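Local coordinates for ferric uptake regulation protein (Helicobacter pylori, PDB 2XIG), which probably acts as a dimeric, iron-dependent repressor that binds the operators of the genes it controls, and carries three metal sites, at residues Gln120-Val123 against Val124-Tyr127; Glu47-His50 against Ser51-Lys55. The protein carries 2 engineered substitutions. One frame throughout, in Å; residues are numbered along the deposited sequence.

Contact 1: Gln120-Val123 against Val124-Tyr127; sequences QNEV and VKKY
Val123, on the last turn of helix 114-126, and Tyr127, just past its end, lie side by side and form the tight part of the contact. The carbonyl O of Val123 meets the ring of Tyr127 at its edge, near the ring plane, 3.2 Å from CD2, while Val123 CG1 lies 4.2 Å from CE2. That methyl stands anti to the backbone N (chi1 173°), which brings it alongside the tyrosine. Val124 packs back on the previous turn: its CG2 is 3.2 Å from Asn121 O, and its N gives Gln120 O a straight i to i+4 bond of 3.1 Å. Bonding then shifts towards i to i+3: Lys126 N reaches Val123 O at 3.0 Å from well above the carbonyl plane. The solvent side is looser. Lys125 bends back over Asn121, yet its NZ stays 5.8 Å from Glu122 OE2, and Glu122 OE1 forms a salt bridge with Arg119. On the buried side of this helix, in the probable dimerization region, Gln120 lies beside the zinc ligands Glu117 and His134 and on Met136 of strand 130-141, while Val124 packs on Leu131; the second subunit sets its Met138 on Val124 and its Ile109 on Tyr127.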
loop_
_atom_site.group_PDB
_atom_site.type_symbol
_atom_site.label_atom_id
_atom_site.label_comp_id
_atom_site.label_asym_id
_atom_site.label_seq_id
_atom_site.Cartn_x
_atom_site.Cartn_y
_atom_site.Cartn_z
ATOM N N GLN C 120 -1.970 17.729 24.249
ATOM C CA GLN C 120 -0.646 17.596 23.657
ATOM C C GLN C 120 0.371 18.421 24.439
ATOM O O GLN C 120 1.500 17.984 24.654
ATOM C CB GLN C 120 -0.667 18.012 22.189
ATOM C CG GLN C 120 -1.518 17.107 21.313
ATOM C CD GLN C 120 -1.710 17.667 19.921
ATOM O OE1 GLN C 120 -1.469 18.851 19.672
ATOM N NE2 GLN C 120 -2.145 16.818 19.003
ATOM N N ASN C 121 -0.033 19.612 24.869
ATOM C CA ASN C 121 0.834 20.437 25.699
ATOM C C ASN C 121 1.171 19.729 27.011
ATOM O O ASN C 121 2.329 19.689 27.422
ATOM C CB ASN C 121 0.200 21.811 25.959
ATOM C CG ASN C 121 0.308 22.739 24.760
ATOM O OD1 ASN C 121 1.408 23.057 24.307
ATOM N ND2 ASN C 121 -0.833 23.181 24.243
ATOM N N GLU C 122 0.155 19.158 27.657
ATOM C CA GLU C 122 0.361 18.412 28.898
ATOM C C GLU C 122 1.333 17.251 28.693
ATOM O O GLU C 122 2.221 17.012 29.510
ATOM C CB GLU C 122 -0.975 17.887 29.451
ATOM C CG GLU C 122 -1.947 18.978 29.876
ATOM C CD GLU C 122 -3.246 18.428 30.468
ATOM O OE1 GLU C 122 -3.663 17.310 30.088
ATOM O OE2 GLU C 122 -3.854 19.123 31.313
ATOM N N VAL C 123 1.171 16.529 27.593
ATOM C CA VAL C 123 2.013 15.359 27.339
ATOM C C VAL C 123 3.495 15.713 27.155
ATOM O O VAL C 123 4.365 15.068 27.736
ATOM C CB VAL C 123 1.505 14.529 26.139
ATOM C CG1 VAL C 123 2.490 13.414 25.803
ATOM C CG2 VAL C 123 0.140 13.946 26.456
ATOM N N VAL C 124 3.787 16.735 26.356
ATOM C CA VAL C 124 5.183 17.113 26.136
ATOM C C VAL C 124 5.784 17.710 27.399
ATOM O O VAL C 124 7.003 17.727 27.569
ATOM C CB VAL C 124 5.361 18.100 24.975
ATOM C CG1 VAL C 124 4.742 17.546 23.705
ATOM C CG2 VAL C 124 4.769 19.455 25.335
ATOM N N LYS C 125 4.917 18.203 28.277
ATOM C CA LYS C 125 5.348 18.754 29.553
ATOM C C LYS C 125 5.921 17.637 30.421
ATOM O O LYS C 125 6.815 17.864 31.235
ATOM C CB LYS C 125 4.167 19.425 30.254
ATOM C CG LYS C 125 4.510 20.666 31.057
ATOM C CD LYS C 125 3.237 21.409 31.437
ATOM C CE LYS C 125 2.540 21.955 30.197
ATOM N NZ LYS C 125 1.057 22.038 30.360
ATOM N N LYS C 126 5.406 16.424 30.232
ATOM C CA LYS C 126 5.890 15.262 30.970
ATOM C C LYS C 126 7.369 15.005 30.707
ATOM O O LYS C 126 8.076 14.483 31.564
ATOM C CB LYS C 126 5.093 14.015 30.598
ATOM C CG LYS C 126 3.718 13.943 31.224
ATOM C CD LYS C 126 3.057 12.620 30.895
ATOM C CE LYS C 126 1.850 12.374 31.778
ATOM N NZ LYS C 126 1.367 10.976 31.640
ATOM N N TYR C 127 7.825 15.361 29.514
ATOM C CA TYR C 127 9.215 15.150 29.134
ATOM C C TYR C 127 10.004 16.445 29.258
ATOM O O TYR C 127 11.156 16.525 28.834
ATOM C CB TYR C 127 9.289 14.629 27.700
ATOM C CG TYR C 127 8.457 13.391 27.474
ATOM C CD1 TYR C 127 9.003 12.124 27.642
ATOM C CD2 TYR C 127 7.123 13.487 27.108
ATOM C CE1 TYR C 127 8.245 10.986 27.443
ATOM C CE2 TYR C 127 6.358 12.356 26.908
ATOM C CZ TYR C 127 6.923 11.108 27.076
ATOM O OH TYR C 127 6.164 9.979 26.880
#

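Contact 2: Glu47-His50 against Ser51-Lys55; sequences EITH and SIRQK
From Glu47 to Arg53 the backbone keeps regular i to i+4 bonding: Ser51 N, Ile52 N and Arg53 N bind the carbonyl oxygens of Glu47, Ile48 and Thr49, the last at 2.9 Å between Arg53 N and Thr49 O. Thr49 and Arg53 stand side by side one turn apart. The methyl CG2 of Thr49 sits over the centre of one guanidinium face, 3.5 Å from NE and 3.6 Å from CZ of Arg53, in van der Waals contact. Thr49 turns this methyl anti to its own N (chi1 -59° to OG1), leaving OG1 to bond Pro45 O one turn back. Chi1 of Arg53 (-76°) brings CG to 3.3 Å from Thr49 O, and the extended chain carries the guanidinium alongside Thr49; its NE bonds Thr59 O, which limits how the group can turn. On another side Ile48 CG2 meets Ile52 CD1 at 4.1 Å. Gln54 N bonds Ser51 O at 3.1 Å, an i to i+3 bond. Helix 45-52 belongs to the probable DNA-binding, winged-helix domain: Ile48 wedges between Leu36 of helix 27-38 and Val64 and Leu68 of helix 61-73, Ile52 rests on Val32, and Thr49 packs on Ile61 and Val64.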
loop_
_atom_site.group_PDB
_atom_site.type_symbol
_atom_site.label_atom_id
_atom_site.label_comp_id
_atom_site.label_asym_id
_atom_site.label_seq_id
_atom_site.Cartn_x
_atom_site.Cartn_y
_atom_site.Cartn_z
ATOM N N GLU C 47 -7.234 19.460 -9.966
ATOM C CA GLU C 47 -8.460 20.244 -9.833
ATOM C C GLU C 47 -8.206 21.738 -10.000
ATOM O O GLU C 47 -9.002 22.461 -10.598
ATOM C CB GLU C 47 -9.091 20.008 -8.466
ATOM C CG GLU C 47 -9.556 18.603 -8.225
ATOM C CD GLU C 47 -10.188 18.465 -6.862
ATOM O OE1 GLU C 47 -9.472 18.634 -5.849
ATOM O OE2 GLU C 47 -11.403 18.185 -6.811
ATOM N N ILE C 48 -7.098 22.207 -9.442
ATOM C CA ILE C 48 -6.716 23.600 -9.604
ATOM C C ILE C 48 -6.490 23.913 -11.080
ATOM O O ILE C 48 -6.886 24.972 -11.571
ATOM C CB ILE C 48 -5.461 23.930 -8.763
ATOM C CG1 ILE C 48 -5.796 23.844 -7.274
ATOM C CG2 ILE C 48 -4.909 25.307 -9.109
ATOM C CD1 ILE C 48 -4.572 23.690 -6.371
ATOM N N THR C 49 -5.871 22.974 -11.791
ATOM C CA THR C 49 -5.604 23.154 -13.212
ATOM C C THR C 49 -6.923 23.221 -13.974
ATOM O O THR C 49 -7.098 24.081 -14.837
ATOM C CB THR C 49 -4.722 22.015 -13.767
ATOM O OG1 THR C 49 -3.485 21.981 -13.043
ATOM C CG2 THR C 49 -4.430 22.209 -15.257
ATOM N N HIS C 50 -7.844 22.317 -13.642
ATOM C CA HIS C 50 -9.175 22.313 -14.249
ATOM C C HIS C 50 -9.780 23.716 -14.167
ATOM O O HIS C 50 -10.268 24.250 -15.157
ATOM C CB HIS C 50 -10.113 21.319 -13.539
ATOM C CG HIS C 50 -10.001 19.898 -14.020
ATOM N ND1 HIS C 50 -10.224 19.530 -15.331
ATOM C CD2 HIS C 50 -9.735 18.749 -13.349
ATOM C CE1 HIS C 50 -10.078 18.220 -15.451
ATOM N NE2 HIS C 50 -9.779 17.722 -14.265
ATOM N N SER C 51 -9.764 24.302 -12.969
ATOM C CA SER C 51 -10.360 25.622 -12.761
ATOM C C SER C 51 -9.685 26.715 -13.600
ATOM O O SER C 51 -10.350 27.536 -14.239
ATOM C CB SER C 51 -10.307 25.997 -11.279
ATOM O OG SER C 51 -10.915 24.993 -10.490
ATOM N N ILE C 52 -8.356 26.717 -13.587
ATOM C CA ILE C 52 -7.578 27.700 -14.339
ATOM C C ILE C 52 -7.814 27.589 -15.849
ATOM O O ILE C 52 -7.863 28.595 -16.560
ATOM C CB ILE C 52 -6.076 27.568 -14.024
ATOM C CG1 ILE C 52 -5.797 28.067 -12.606
ATOM C CG2 ILE C 52 -5.243 28.333 -15.044
ATOM C CD1 ILE C 52 -4.374 27.887 -12.185
ATOM N N ARG C 53 -7.973 26.360 -16.330
ATOM C CA ARG C 53 -8.185 26.118 -17.753
ATOM C C ARG C 53 -9.552 26.612 -18.225
ATOM O O ARG C 53 -9.844 26.592 -19.420
ATOM C CB ARG C 53 -8.033 24.625 -18.073
ATOM C CG ARG C 53 -6.593 24.136 -18.095
ATOM C CD ARG C 53 -6.482 22.666 -18.522
ATOM N NE ARG C 53 -5.083 22.282 -18.698
ATOM C CZ ARG C 53 -4.618 21.036 -18.614
ATOM N NH1 ARG C 53 -5.438 20.032 -18.347
ATOM N NH2 ARG C 53 -3.324 20.798 -18.794
ATOM N N GLN C 54 -10.392 27.043 -17.288
ATOM C CA GLN C 54 -11.694 27.600 -17.646
ATOM C C GLN C 54 -11.532 28.995 -18.237
ATOM O O GLN C 54 -12.406 29.478 -18.953
ATOM C CB GLN C 54 -12.628 27.640 -16.435
ATOM C CG GLN C 54 -13.151 26.277 -16.001
ATOM C CD GLN C 54 -13.926 26.341 -14.696
ATOM O OE1 GLN C 54 -14.224 27.424 -14.192
ATOM N NE2 GLN C 54 -14.252 25.179 -14.140
ATOM N N LYS C 55 -10.408 29.639 -17.932
ATOM C CA LYS C 55 -10.100 30.946 -18.506
ATOM C C LYS C 55 -8.995 30.837 -19.553
ATOM O O LYS C 55 -9.076 31.450 -20.615
ATOM C CB LYS C 55 -9.708 31.949 -17.415
#

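Overall arrangement
Starting from the N terminus, the chain first reaches contact 2, in helix 45-52 of the probable DNA-binding region, and later contact 1, at the end of helix 114-126 in the probable dimerization region. Each lies within one continuous run of chain, so neither closes a long loop; they come in series, without nesting or crossing. Their centres are 44 Å apart, on opposite sides of the chain's centre, and their nearest atoms stay about 26 Å from each other. Contact 2 joins helices 27-38 and 61-73 within one subunit, whereas contact 1 packs against strand 130-141 and reaches the second subunit. Between the two helices the chain supplies helix 61-73 and then strands 77-82, 86-91, 98-102 and 108-111.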